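Local coordinates for MutT/nudix family protein (Shewanella oneidensis, PDB 3GZ5), which acts as an ADP-ribose-dependent transcriptional regulator of NAD metabolism, joining a Nudix domain to a DNA-binding winged-helix domain, at residues L23-V28 / G58-T63; I87-T92 / V105-T110; E178-H183 / S195-V200; I207-K212 / L222-P227. One frame throughout, in Å; residues are numbered along the deposited sequence.

Interaction 1 (L23-V28 / G58-T63)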
loop_
_atom_site.group_PDB
_atom_site.type_symbol
_atom_site.label_atom_id
_atom_site.label_comp_id
_atom_site.label_asym_id
_atom_site.label_seq_id
_atom_site.Cartn_x
_atom_site.Cartn_y
_atom_site.Cartn_z
ATOM N N LEU B 23 -20.089 0.438 1.284
ATOM C CA LEU B 23 -18.758 0.813 1.693
ATOM C C LEU B 23 -18.492 0.142 3.014
ATOM O O LEU B 23 -19.188 0.407 3.985
ATOM C CB LEU B 23 -18.661 2.335 1.824
ATOM C CG LEU B 23 -17.342 2.975 2.262
ATOM C CD1 LEU B 23 -16.201 2.629 1.296
ATOM C CD2 LEU B 23 -17.508 4.516 2.393
ATOM N N THR B 24 -17.511 -0.758 3.035
ATOM C CA THR B 24 -17.150 -1.468 4.250
ATOM C C THR B 24 -15.645 -1.387 4.526
ATOM O O THR B 24 -14.853 -0.941 3.683
ATOM C CB THR B 24 -17.599 -2.944 4.219
ATOM O OG1 THR B 24 -16.958 -3.620 3.127
ATOM C CG2 THR B 24 -19.158 -3.072 4.087
ATOM N N VAL B 25 -15.256 -1.794 5.722
ATOM C CA VAL B 25 -13.854 -1.910 6.058
ATOM C C VAL B 25 -13.690 -3.379 6.483
ATOM O O VAL B 25 -14.594 -3.908 7.101
ATOM C CB VAL B 25 -13.461 -0.863 7.181
ATOM C CG1 VAL B 25 -11.997 -0.906 7.479
ATOM C CG2 VAL B 25 -13.807 0.555 6.740
ATOM N N ASP B 26 -12.590 -4.041 6.099
ATOM C CA ASP B 26 -12.307 -5.433 6.505
ATOM C C ASP B 26 -10.867 -5.539 6.983
ATOM O O ASP B 26 -10.049 -4.694 6.686
ATOM C CB ASP B 26 -12.496 -6.431 5.341
ATOM C CG ASP B 26 -13.968 -6.669 4.994
ATOM O OD1 ASP B 26 -14.300 -6.812 3.814
ATOM O OD2 ASP B 26 -14.812 -6.686 5.905
ATOM N N ALA B 27 -10.567 -6.617 7.687
ATOM C CA ALA B 27 -9.241 -6.887 8.215
ATOM C C ALA B 27 -8.947 -8.372 8.120
ATOM O O ALA B 27 -9.772 -9.209 8.528
ATOM C CB ALA B 27 -9.155 -6.456 9.649
ATOM N N VAL B 28 -7.781 -8.674 7.546
ATOM C CA VAL B 28 -7.126 -9.969 7.679
ATOM C C VAL B 28 -6.182 -9.898 8.890
ATOM O O VAL B 28 -5.101 -9.301 8.831
ATOM C CB VAL B 28 -6.381 -10.379 6.399
ATOM C CG1 VAL B 28 -5.939 -11.816 6.496
ATOM C CG2 VAL B 28 -7.286 -10.201 5.155
ATOM N N GLY B 58 -17.047 -4.496 8.213
ATOM C CA GLY B 58 -18.389 -3.964 8.021
ATOM C C GLY B 58 -18.417 -2.449 7.914
ATOM O O GLY B 58 -17.432 -1.823 7.518
ATOM N N PHE B 59 -19.548 -1.867 8.295
ATOM C CA PHE B 59 -19.849 -0.459 8.001
ATOM C C PHE B 59 -19.208 0.523 8.961
ATOM O O PHE B 59 -18.991 0.242 10.141
ATOM C CB PHE B 59 -21.379 -0.211 7.908
ATOM C CG PHE B 59 -22.083 -1.080 6.889
ATOM C CD1 PHE B 59 -21.874 -0.902 5.537
ATOM C CD2 PHE B 59 -22.957 -2.090 7.297
ATOM C CE1 PHE B 59 -22.531 -1.724 4.570
ATOM C CE2 PHE B 59 -23.605 -2.917 6.363
ATOM C CZ PHE B 59 -23.387 -2.728 4.992
ATOM N N ILE B 60 -18.914 1.692 8.428
ATOM C CA ILE B 60 -18.466 2.830 9.226
ATOM C C ILE B 60 -19.639 3.261 10.133
ATOM O O ILE B 60 -20.791 3.269 9.699
ATOM C CB ILE B 60 -17.988 3.961 8.262
ATOM C CG1 ILE B 60 -16.743 3.492 7.517
ATOM C CG2 ILE B 60 -17.773 5.335 8.969
ATOM C CD1 ILE B 60 -16.530 4.170 6.199
ATOM N N ASP B 61 -19.350 3.550 11.400
ATOM C CA ASP B 61 -20.337 4.088 12.307
ATOM C C ASP B 61 -19.872 5.496 12.673
ATOM O O ASP B 61 -18.899 5.665 13.411
ATOM C CB ASP B 61 -20.477 3.188 13.537
ATOM C CG ASP B 61 -21.630 3.609 14.459
ATOM O OD1 ASP B 61 -21.897 4.820 14.594
ATOM O OD2 ASP B 61 -22.269 2.715 15.059
ATOM N N GLU B 62 -20.549 6.509 12.131
ATOM C CA GLU B 62 -20.113 7.906 12.302
ATOM C C GLU B 62 -20.242 8.423 13.724
ATOM O O GLU B 62 -19.670 9.455 14.065
ATOM C CB GLU B 62 -20.846 8.839 11.329
ATOM C CG GLU B 62 -20.896 8.299 9.911
ATOM C CD GLU B 62 -21.092 9.367 8.860
ATOM O OE1 GLU B 62 -21.294 10.553 9.223
ATOM O OE2 GLU B 62 -21.019 9.013 7.657
ATOM N N THR B 63 -20.995 7.708 14.551
ATOM C CA THR B 63 -21.219 8.163 15.916
ATOM C C THR B 63 -20.075 7.734 16.843
ATOM O O THR B 63 -19.977 8.224 17.974
ATOM C CB THR B 63 -22.577 7.686 16.483
ATOM O OG1 THR B 63 -22.506 6.294 16.799
ATOM C CG2 THR B 63 -23.697 7.926 15.469
HETATM O O HOH W 1 -19.644 2.294 5.641
#

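Interaction 2 (I87-T92 / V105-T110)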
loop_
_atom_site.group_PDB
_atom_site.type_symbol
_atom_site.label_atom_id
_atom_site.label_comp_id
_atom_site.label_asym_id
_atom_site.label_seq_id
_atom_site.Cartn_x
_atom_site.Cartn_y
_atom_site.Cartn_z
ATOM N N ILE B 87 -1.358 -2.922 12.802
ATOM C CA ILE B 87 -2.393 -2.801 11.777
ATOM C C ILE B 87 -1.925 -1.871 10.675
ATOM O O ILE B 87 -1.313 -0.847 10.941
ATOM C CB ILE B 87 -3.788 -2.374 12.394
ATOM C CG1 ILE B 87 -4.901 -2.557 11.368
ATOM C CG2 ILE B 87 -3.755 -0.920 12.945
ATOM C CD1 ILE B 87 -6.213 -2.953 11.984
ATOM N N GLU B 88 -2.189 -2.250 9.431
ATOM C CA GLU B 88 -1.779 -1.488 8.274
ATOM C C GLU B 88 -2.771 -1.736 7.152
ATOM O O GLU B 88 -3.175 -2.885 6.898
ATOM C CB GLU B 88 -0.377 -1.945 7.813
ATOM C CG GLU B 88 0.112 -1.260 6.528
ATOM C CD GLU B 88 1.398 -1.861 5.975
ATOM O OE1 GLU B 88 2.281 -1.088 5.534
ATOM O OE2 GLU B 88 1.523 -3.109 5.958
ATOM N N GLN B 89 -3.150 -0.670 6.458
ATOM C CA GLN B 89 -4.018 -0.791 5.299
ATOM C C GLN B 89 -3.358 -1.644 4.207
ATOM O O GLN B 89 -2.188 -1.435 3.854
ATOM C CB GLN B 89 -4.347 0.613 4.774
ATOM C CG GLN B 89 -5.732 0.776 4.190
ATOM C CD GLN B 89 -6.013 2.202 3.772
ATOM O OE1 GLN B 89 -6.649 2.974 4.508
ATOM N NE2 GLN B 89 -5.557 2.555 2.598
ATOM N N LEU B 90 -4.096 -2.622 3.692
ATOM C CA LEU B 90 -3.648 -3.480 2.607
ATOM C C LEU B 90 -3.989 -2.901 1.215
ATOM O O LEU B 90 -3.115 -2.629 0.388
ATOM C CB LEU B 90 -4.270 -4.876 2.775
ATOM C CG LEU B 90 -3.880 -5.955 1.751
ATOM C CD1 LEU B 90 -2.380 -6.246 1.770
ATOM C CD2 LEU B 90 -4.712 -7.250 1.891
ATOM N N CYS B 91 -5.284 -2.729 0.965
ATOM C CA CYS B 91 -5.768 -2.353 -0.335
ATOM C C CYS B 91 -7.249 -1.975 -0.185
ATOM O O CYS B 91 -7.871 -2.231 0.859
ATOM C CB CYS B 91 -5.587 -3.502 -1.347
ATOM S SG CYS B 91 -6.519 -4.985 -0.891
ATOM N N THR B 92 -7.775 -1.309 -1.207
ATOM C CA THR B 92 -9.190 -0.965 -1.288
ATOM C C THR B 92 -9.650 -1.627 -2.562
ATOM O O THR B 92 -9.083 -1.387 -3.621
ATOM C CB THR B 92 -9.391 0.572 -1.317
ATOM O OG1 THR B 92 -9.006 1.089 -0.040
ATOM C CG2 THR B 92 -10.841 0.962 -1.576
ATOM N N VAL B 105 -17.433 -1.175 -2.299
ATOM C CA VAL B 105 -16.050 -0.826 -2.044
ATOM C C VAL B 105 -15.666 -1.329 -0.666
ATOM O O VAL B 105 -16.382 -1.099 0.293
ATOM C CB VAL B 105 -15.838 0.717 -2.152
ATOM C CG1 VAL B 105 -14.422 1.103 -1.781
ATOM C CG2 VAL B 105 -16.146 1.191 -3.565
ATOM N N THR B 106 -14.542 -2.015 -0.569
ATOM C CA THR B 106 -14.059 -2.469 0.716
ATOM C C THR B 106 -12.609 -2.001 0.965
ATOM O O THR B 106 -11.707 -2.242 0.156
ATOM C CB THR B 106 -14.209 -4.032 0.904
ATOM O OG1 THR B 106 -14.404 -4.332 2.298
ATOM C CG2 THR B 106 -12.977 -4.737 0.470
ATOM N N VAL B 107 -12.408 -1.320 2.085
ATOM C CA VAL B 107 -11.074 -0.926 2.501
ATOM C C VAL B 107 -10.509 -2.041 3.401
ATOM O O VAL B 107 -11.027 -2.307 4.501
ATOM C CB VAL B 107 -11.087 0.444 3.200
ATOM C CG1 VAL B 107 -9.659 0.903 3.493
ATOM C CG2 VAL B 107 -11.877 1.487 2.345
ATOM N N CYS B 108 -9.486 -2.721 2.894
ATOM C CA CYS B 108 -8.921 -3.896 3.552
ATOM C C CYS B 108 -7.637 -3.578 4.266
ATOM O O CYS B 108 -6.781 -2.891 3.718
ATOM C CB CYS B 108 -8.686 -5.061 2.568
ATOM S SG CYS B 108 -8.448 -6.662 3.485
ATOM N N TYR B 109 -7.534 -4.081 5.499
ATOM C CA TYR B 109 -6.389 -3.927 6.387
ATOM C C TYR B 109 -5.758 -5.291 6.647
ATOM O O TYR B 109 -6.459 -6.324 6.549
ATOM C CB TYR B 109 -6.834 -3.339 7.737
ATOM C CG TYR B 109 -7.154 -1.856 7.668
ATOM C CD1 TYR B 109 -6.235 -0.910 8.118
ATOM C CD2 TYR B 109 -8.344 -1.407 7.122
ATOM C CE1 TYR B 109 -6.499 0.454 8.039
ATOM C CE2 TYR B 109 -8.621 -0.034 7.020
ATOM C CZ TYR B 109 -7.698 0.880 7.488
ATOM O OH TYR B 109 -7.953 2.229 7.394
ATOM N N THR B 110 -4.444 -5.281 6.938
ATOM C CA THR B 110 -3.756 -6.416 7.553
ATOM C C THR B 110 -3.493 -6.109 9.011
ATOM O O THR B 110 -3.119 -4.986 9.361
ATOM C CB THR B 110 -2.369 -6.748 6.917
ATOM O OG1 THR B 110 -2.508 -6.903 5.511
ATOM C CG2 THR B 110 -1.844 -8.098 7.479
#

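Interaction 3 (E178-H183 / S195-V200)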
loop_
_atom_site.group_PDB
_atom_site.type_symbol
_atom_site.label_atom_id
_atom_site.label_comp_id
_atom_site.label_asym_id
_atom_site.label_seq_id
_atom_site.Cartn_x
_atom_site.Cartn_y
_atom_site.Cartn_z
ATOM N N GLU B 178 12.201 -18.080 18.028
ATOM C CA GLU B 178 10.769 -17.907 17.729
ATOM C C GLU B 178 10.544 -16.941 16.561
ATOM O O GLU B 178 9.761 -17.221 15.648
ATOM C CB GLU B 178 10.021 -17.360 18.943
ATOM C CG GLU B 178 9.855 -18.318 20.105
ATOM C CD GLU B 178 9.131 -17.655 21.273
ATOM O OE1 GLU B 178 9.250 -18.148 22.419
ATOM O OE2 GLU B 178 8.437 -16.640 21.042
ATOM N N LEU B 179 11.228 -15.801 16.618
ATOM C CA LEU B 179 11.089 -14.756 15.633
ATOM C C LEU B 179 11.576 -15.259 14.284
ATOM O O LEU B 179 10.925 -15.062 13.260
ATOM C CB LEU B 179 11.896 -13.535 16.061
ATOM C CG LEU B 179 11.822 -12.335 15.125
ATOM C CD1 LEU B 179 10.379 -11.803 14.983
ATOM C CD2 LEU B 179 12.811 -11.226 15.550
ATOM N N GLN B 180 12.738 -15.912 14.287
ATOM C CA GLN B 180 13.279 -16.516 13.079
ATOM C C GLN B 180 12.291 -17.504 12.469
ATOM O O GLN B 180 12.062 -17.488 11.265
ATOM C CB GLN B 180 14.613 -17.217 13.377
ATOM C CG GLN B 180 15.230 -17.833 12.142
ATOM C CD GLN B 180 16.608 -18.390 12.399
ATOM O OE1 GLN B 180 17.377 -17.832 13.191
ATOM N NE2 GLN B 180 16.941 -19.473 11.719
ATOM N N HIS B 181 11.702 -18.356 13.297
ATOM C CA HIS B 181 10.766 -19.345 12.792
ATOM C C HIS B 181 9.509 -18.751 12.140
ATOM O O HIS B 181 9.082 -19.218 11.079
ATOM C CB HIS B 181 10.402 -20.392 13.839
ATOM C CG HIS B 181 9.647 -21.552 13.264
ATOM N ND1 HIS B 181 10.153 -22.341 12.245
ATOM C CD2 HIS B 181 8.409 -22.032 13.528
ATOM C CE1 HIS B 181 9.265 -23.264 11.920
ATOM N NE2 HIS B 181 8.197 -23.099 12.683
ATOM N N VAL B 182 8.923 -17.720 12.749
ATOM C CA VAL B 182 7.786 -17.036 12.110
ATOM C C VAL B 182 8.175 -16.493 10.744
ATOM O O VAL B 182 7.378 -16.590 9.815
ATOM C CB VAL B 182 7.183 -15.863 12.939
ATOM C CG1 VAL B 182 5.872 -15.432 12.294
ATOM C CG2 VAL B 182 6.906 -16.279 14.351
ATOM N N HIS B 183 9.365 -15.901 10.630
ATOM C CA HIS B 183 9.838 -15.389 9.332
ATOM C C HIS B 183 10.017 -16.540 8.300
ATOM O O HIS B 183 9.660 -16.394 7.122
ATOM C CB HIS B 183 11.159 -14.609 9.470
ATOM C CG HIS B 183 11.019 -13.235 10.068
ATOM N ND1 HIS B 183 11.318 -12.085 9.370
ATOM C CD2 HIS B 183 10.663 -12.832 11.312
ATOM C CE1 HIS B 183 11.137 -11.032 10.148
ATOM N NE2 HIS B 183 10.740 -11.457 11.333
ATOM N N SER B 195 23.062 -14.742 9.817
ATOM C CA SER B 195 22.765 -13.532 9.057
ATOM C C SER B 195 21.585 -12.787 9.720
ATOM O O SER B 195 21.647 -11.577 9.944
ATOM C CB SER B 195 22.414 -13.862 7.600
ATOM O OG SER B 195 23.402 -14.668 6.983
ATOM N N PHE B 196 20.526 -13.538 10.029
ATOM C CA PHE B 196 19.312 -12.995 10.642
ATOM C C PHE B 196 19.604 -12.254 11.943
ATOM O O PHE B 196 19.259 -11.080 12.064
ATOM C CB PHE B 196 18.278 -14.107 10.874
ATOM C CG PHE B 196 16.929 -13.602 11.326
ATOM C CD1 PHE B 196 16.155 -12.779 10.492
ATOM C CD2 PHE B 196 16.421 -13.956 12.580
ATOM C CE1 PHE B 196 14.894 -12.316 10.904
ATOM C CE2 PHE B 196 15.157 -13.499 12.998
ATOM C CZ PHE B 196 14.398 -12.676 12.154
ATOM N N ARG B 197 20.248 -12.947 12.889
ATOM C CA ARG B 197 20.766 -12.351 14.134
ATOM C C ARG B 197 21.610 -11.101 13.931
ATOM O O ARG B 197 21.403 -10.098 14.618
ATOM C CB ARG B 197 21.533 -13.378 14.953
ATOM C CG ARG B 197 20.650 -14.166 15.879
ATOM C CD ARG B 197 21.265 -15.493 16.243
ATOM N NE ARG B 197 20.346 -16.335 17.010
ATOM C CZ ARG B 197 19.389 -17.102 16.484
ATOM N NH1 ARG B 197 19.186 -17.139 15.163
ATOM N NH2 ARG B 197 18.614 -17.827 17.286
ATOM N N ARG B 198 22.541 -11.155 12.985
ATOM C CA ARG B 198 23.310 -9.970 12.567
ATOM C C ARG B 198 22.405 -8.787 12.143
ATOM O O ARG B 198 22.610 -7.656 12.581
ATOM C CB ARG B 198 24.309 -10.352 11.453
ATOM C CG ARG B 198 24.948 -9.192 10.656
ATOM C CD ARG B 198 26.332 -9.554 10.018
ATOM N NE ARG B 198 26.344 -10.857 9.336
ATOM C CZ ARG B 198 26.723 -12.009 9.903
ATOM N NH1 ARG B 198 26.685 -13.144 9.202
ATOM N NH2 ARG B 198 27.127 -12.030 11.178
ATOM N N ARG B 199 21.415 -9.052 11.292
ATOM C CA ARG B 199 20.479 -7.996 10.858
ATOM C C ARG B 199 19.603 -7.472 12.010
ATOM O O ARG B 199 19.433 -6.258 12.161
ATOM C CB ARG B 199 19.646 -8.441 9.647
ATOM C CG ARG B 199 20.202 -7.943 8.285
ATOM C CD ARG B 199 19.661 -8.745 7.080
ATOM N NE ARG B 199 18.422 -8.195 6.509
ATOM C CZ ARG B 199 17.187 -8.494 6.927
ATOM N NH1 ARG B 199 16.992 -9.343 7.936
ATOM N NH2 ARG B 199 16.139 -7.941 6.334
ATOM N N VAL B 200 19.091 -8.380 12.840
ATOM C CA VAL B 200 18.315 -7.987 14.017
ATOM C C VAL B 200 19.100 -7.018 14.923
ATOM O O VAL B 200 18.611 -5.916 15.214
ATOM C CB VAL B 200 17.815 -9.203 14.832
ATOM C CG1 VAL B 200 17.259 -8.753 16.168
ATOM C CG2 VAL B 200 16.759 -9.977 14.062
#

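Interaction 4 (I207-K212 / L222-P227)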
loop_
_atom_site.group_PDB
_atom_site.type_symbol
_atom_site.label_atom_id
_atom_site.label_comp_id
_atom_site.label_asym_id
_atom_site.label_seq_id
_atom_site.Cartn_x
_atom_site.Cartn_y
_atom_site.Cartn_z
ATOM N N ILE B 207 14.164 -5.103 22.439
ATOM C CA ILE B 207 14.654 -4.835 23.781
ATOM C C ILE B 207 14.950 -6.186 24.380
ATOM O O ILE B 207 14.065 -7.031 24.445
ATOM C CB ILE B 207 13.614 -4.072 24.661
ATOM C CG1 ILE B 207 13.449 -2.630 24.153
ATOM C CG2 ILE B 207 14.034 -4.094 26.149
ATOM C CD1 ILE B 207 12.028 -2.093 24.187
ATOM N N ASP B 208 16.205 -6.398 24.781
ATOM C CA ASP B 208 16.581 -7.573 25.568
ATOM C C ASP B 208 16.040 -7.348 26.965
ATOM O O ASP B 208 16.353 -6.343 27.598
ATOM C CB ASP B 208 18.114 -7.732 25.606
ATOM C CG ASP B 208 18.570 -9.090 26.119
ATOM O OD1 ASP B 208 17.788 -9.850 26.755
ATOM O OD2 ASP B 208 19.756 -9.400 25.870
ATOM N N THR B 209 15.211 -8.273 27.421
ATOM C CA THR B 209 14.622 -8.211 28.738
ATOM C C THR B 209 15.667 -8.560 29.820
ATOM O O THR B 209 15.549 -8.139 30.979
ATOM C CB THR B 209 13.366 -9.128 28.823
ATOM O OG1 THR B 209 12.321 -8.615 27.959
ATOM C CG2 THR B 209 12.827 -9.152 30.210
ATOM N N GLY B 210 16.691 -9.323 29.442
ATOM C CA GLY B 210 17.634 -9.828 30.420
ATOM C C GLY B 210 17.113 -11.128 30.978
ATOM O O GLY B 210 17.819 -11.817 31.712
ATOM N N LEU B 211 15.876 -11.478 30.630
ATOM C CA LEU B 211 15.308 -12.761 31.037
ATOM C C LEU B 211 15.699 -13.865 30.072
ATOM O O LEU B 211 16.126 -13.599 28.946
ATOM C CB LEU B 211 13.789 -12.695 31.147
ATOM C CG LEU B 211 13.113 -11.570 31.928
ATOM C CD1 LEU B 211 11.635 -11.920 32.038
ATOM C CD2 LEU B 211 13.742 -11.335 33.308
ATOM N N LYS B 212 15.547 -15.105 30.527
ATOM C CA LYS B 212 15.887 -16.277 29.728
ATOM C C LYS B 212 14.720 -17.261 29.683
ATOM O O LYS B 212 13.958 -17.374 30.641
ATOM C CB LYS B 212 17.123 -16.976 30.305
ATOM C CG LYS B 212 18.210 -16.048 30.838
ATOM C CD LYS B 212 18.959 -15.325 29.735
ATOM C CE LYS B 212 19.658 -14.096 30.292
ATOM N NZ LYS B 212 20.605 -13.511 29.317
ATOM N N LEU B 222 14.983 -13.285 26.150
ATOM C CA LEU B 222 13.594 -12.919 25.901
ATOM C C LEU B 222 13.548 -11.457 25.511
ATOM O O LEU B 222 14.095 -10.606 26.219
ATOM C CB LEU B 222 12.727 -13.203 27.129
ATOM C CG LEU B 222 12.400 -14.678 27.375
ATOM C CD1 LEU B 222 11.793 -14.915 28.777
ATOM C CD2 LEU B 222 11.472 -15.203 26.295
ATOM N N TYR B 223 12.930 -11.178 24.365
ATOM C CA TYR B 223 12.949 -9.850 23.790
ATOM C C TYR B 223 11.541 -9.297 23.640
ATOM O O TYR B 223 10.588 -10.059 23.477
ATOM C CB TYR B 223 13.609 -9.864 22.417
ATOM C CG TYR B 223 15.066 -10.292 22.389
ATOM C CD1 TYR B 223 16.106 -9.353 22.554
ATOM C CD2 TYR B 223 15.413 -11.631 22.167
ATOM C CE1 TYR B 223 17.448 -9.741 22.501
ATOM C CE2 TYR B 223 16.744 -12.029 22.121
ATOM C CZ TYR B 223 17.756 -11.090 22.270
ATOM O OH TYR B 223 19.077 -11.514 22.221
ATOM N N CYS B 224 11.420 -7.971 23.700
ATOM C CA CYS B 224 10.176 -7.287 23.321
ATOM C C CYS B 224 10.480 -6.471 22.096
ATOM O O CYS B 224 11.636 -6.058 21.894
ATOM C CB CYS B 224 9.719 -6.319 24.422
ATOM S SG CYS B 224 9.299 -7.116 25.947
ATOM N N LEU B 225 9.439 -6.196 21.317
ATOM C CA LEU B 225 9.540 -5.232 20.228
ATOM C C LEU B 225 9.494 -3.798 20.744
ATOM O O LEU B 225 8.627 -3.444 21.550
ATOM C CB LEU B 225 8.416 -5.439 19.194
ATOM C CG LEU B 225 8.505 -6.670 18.287
ATOM C CD1 LEU B 225 7.349 -6.753 17.289
ATOM C CD2 LEU B 225 9.837 -6.676 17.555
ATOM N N LYS B 226 10.442 -2.987 20.281
ATOM C CA LYS B 226 10.309 -1.546 20.350
ATOM C C LYS B 226 9.104 -1.139 19.500
ATOM O O LYS B 226 8.882 -1.711 18.432
ATOM C CB LYS B 226 11.566 -0.854 19.823
ATOM C CG LYS B 226 12.708 -0.875 20.799
ATOM C CD LYS B 226 13.894 -0.127 20.279
ATOM C CE LYS B 226 15.136 -0.606 20.997
ATOM N NZ LYS B 226 16.373 0.058 20.503
ATOM N N PRO B 227 8.291 -0.194 20.002
ATOM C CA PRO B 227 7.238 0.445 19.188
ATOM C C PRO B 227 7.672 0.692 17.725
ATOM O O PRO B 227 6.941 0.306 16.800
ATOM C CB PRO B 227 7.016 1.777 19.897
ATOM C CG PRO B 227 7.275 1.432 21.389
ATOM C CD PRO B 227 8.293 0.289 21.405
#

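Interaction 1 (L23-V28 / G58-T63)
In the Nudix domain, the short strand ending at G58 pairs with V25 just before the chain runs through a loop into helix 68-80, the Nudix-box helix. V25 and G58 form an antiparallel hydrogen-bonded pair. V25 N donates to G58 O at 2.8 Å, and G58 N donates to V25 O at 2.8 Å. T24 CA adds a weaker CA-H...O contact to G58 O at 3.3 Å. The backbone angles of G58 call for glycine, because a CB would press on the carbonyl O of the preceding residue.

Beyond G58, side chains carry more of the contact. L23 O sits at the edge of the F59 ring, 3.4 Å from F59 CD1. T24 has chi1 at 61°, which sets OG1 between backbone N and carbonyl carbon and turns CG2 toward F59, 3.7 Å from F59 CE1. T24 OG1 itself bonds to T106 OG1, and D26 OD1 meets the same hydroxyl. I60 reaches back so that its CD1 lies 3.9 Å from L23 CD2. V25 CG2 touches I60 CG1 more loosely. A water donates to L23 O at 2.6 Å and accepts from I60 N at 2.9 Å, bridging the two backbones. W103 of the second subunit packs on I60.

The chemistry therefore changes along the loop. Two direct backbone bonds hold G58. F59 meets L23 O and T24 CG2, while its carbonyl bonds to R74 of helix 68-80. At I60 the link to L23 O passes through water, and the side chain adds apolar contact with L23 and V25.

Interaction 2 (I87-T92 / V105-T110)
Q89 lies over one face of the Y109 ring. Its CG is 4.0 Å from the ring centroid, a CH-pi contact 17° off the ring normal. I87 CG1 meets the same ring obliquely, 3.9 Å from Y109 CD1. The Y109 chi1 of -75° turns the ring back toward Q89, under its CG. The CE2 side of the ring also packs on V25. Without the ring, as with an alanine here, Q89 CG and I87 CG1 would probably lose their support and a gap would open beside V25. T92 and V107 run alongside each other on one face, with T92 OG1 3.6 Å from V107 CG1. That hydroxyl also bonds to T92 of the second subunit. C91 and C108 share the other face. L90 leans toward strand 104-112, its CD2 4.1 Å from C108 SG. Helix 145-162 covers L90 and C91. C108 O accepts from both L90 N at 2.7 Å and C91 N at 3.1 Å, while C108 N returns a bond to C91 O at 2.6 Å. Two residues thus face one: this is a classic beta bulge in the antiparallel hairpin of strands 86-95 and 104-112, part of the mixed sheet of the Nudix fold.

Interaction 3 (E178-H183 / S195-V200)
F196 pushes its ring between L179, Q180 and H183. Its chi1 of -172° puts CG opposite the backbone N and carries the ring toward helix 176-187. The leading atom, F196 CZ, stands over the centre of the H183 ring, 3.8 Å from H183 CD2. The pair is edge-to-face, with the edge of F196 toward the face of H183, centroids 5.0 Å apart and planes at 61°. A hydrogen bond between H183 ND1 and A160 O fixes the turn of the imidazole. L179 CG touches the edge of the F196 ring in its plane, 3.9 Å from F196 CZ. V200 CG2 lies over one face of that ring from within its own helix. These helices fit the helix-turn-helix of the winged-helix domain, with helix 193-203 in the position usually taken by the recognition helix. The axes of segments 178-183 and 195-200 are 11.2 Å apart at closest, at 110°, and side chains fill the distance. The Q180 and F196 side chains pass one another, running opposite ways, with Q180 CB 3.8 Å from F196 CE2. Beyond CG the Q180 chain is extended, and its OE1 takes a 2.8 Å bond from R197 NH1. The oxygen lies in the guanidinium plane, although the amide plane is nearly perpendicular to it. R197 NH1 also bonds G193 O, and Q180 NE2 reaches E184.

Interaction 4 (I207-K212 / L222-P227)
Y223 turns its ring away from its own carbonyl carbon (chi1 -62°), and D208 swings its carboxylate to the side opposite its backbone N (chi1 -166°). These turns bring the D208 side chain across the ring at a slant. D208 CB is 3.8 Å from Y223 CE1, and the carboxylate and ring planes stand 39° apart. D208 CA meets Y223 CD1 obliquely at 3.5 Å. D208 would probably lose this neighbour, and a gap would open next to L206, if Y223 were replaced by an alanine. D208 OD1 accepts from G210 N, which comes from above the carboxylate plane; this is an Asx turn. It marks the corner where the chain bends at G210. On the other side of the strands, the I207 side chain crosses that of K226 at about a right angle, I207 CD1 3.7 Å from K226 CG. The K226 chain is extended, and its NZ bonds to D204 O. L211 CB rests on L222 CD1 at 3.8 Å. The backbones are joined by four bonds. I207 and C224 exchange two, T209 N gives one to L222 O at 2.9 Å, and L222 N gives one to L211 O at 3.0 Å. With its bent first strand, this antiparallel hairpin of strands 206-213 and 220-225 is consistent with the wing of a winged-helix domain.

How the interactions relate
Interactions 1 and 2 are neighbours in one sheet, their centres 10 Å apart. Strands 22-33 and 104-112 run side by side there, and D26 N meets V107 O at 2.8 Å. Both contacts also touch the second subunit. Interactions 3 and 4 belong to the DNA-binding domain. Their centres are 14 Å apart and their nearest atoms about 5 Å, so they do not touch; strand 206-213 follows helix 193-203 in the chain, and L206 packs on both. The two pairs lie on opposite sides of the chain's centre, with centres 27 to 35 Å apart. The sodium ion, at I122, V125 and V128, involves no residue of the four contacts.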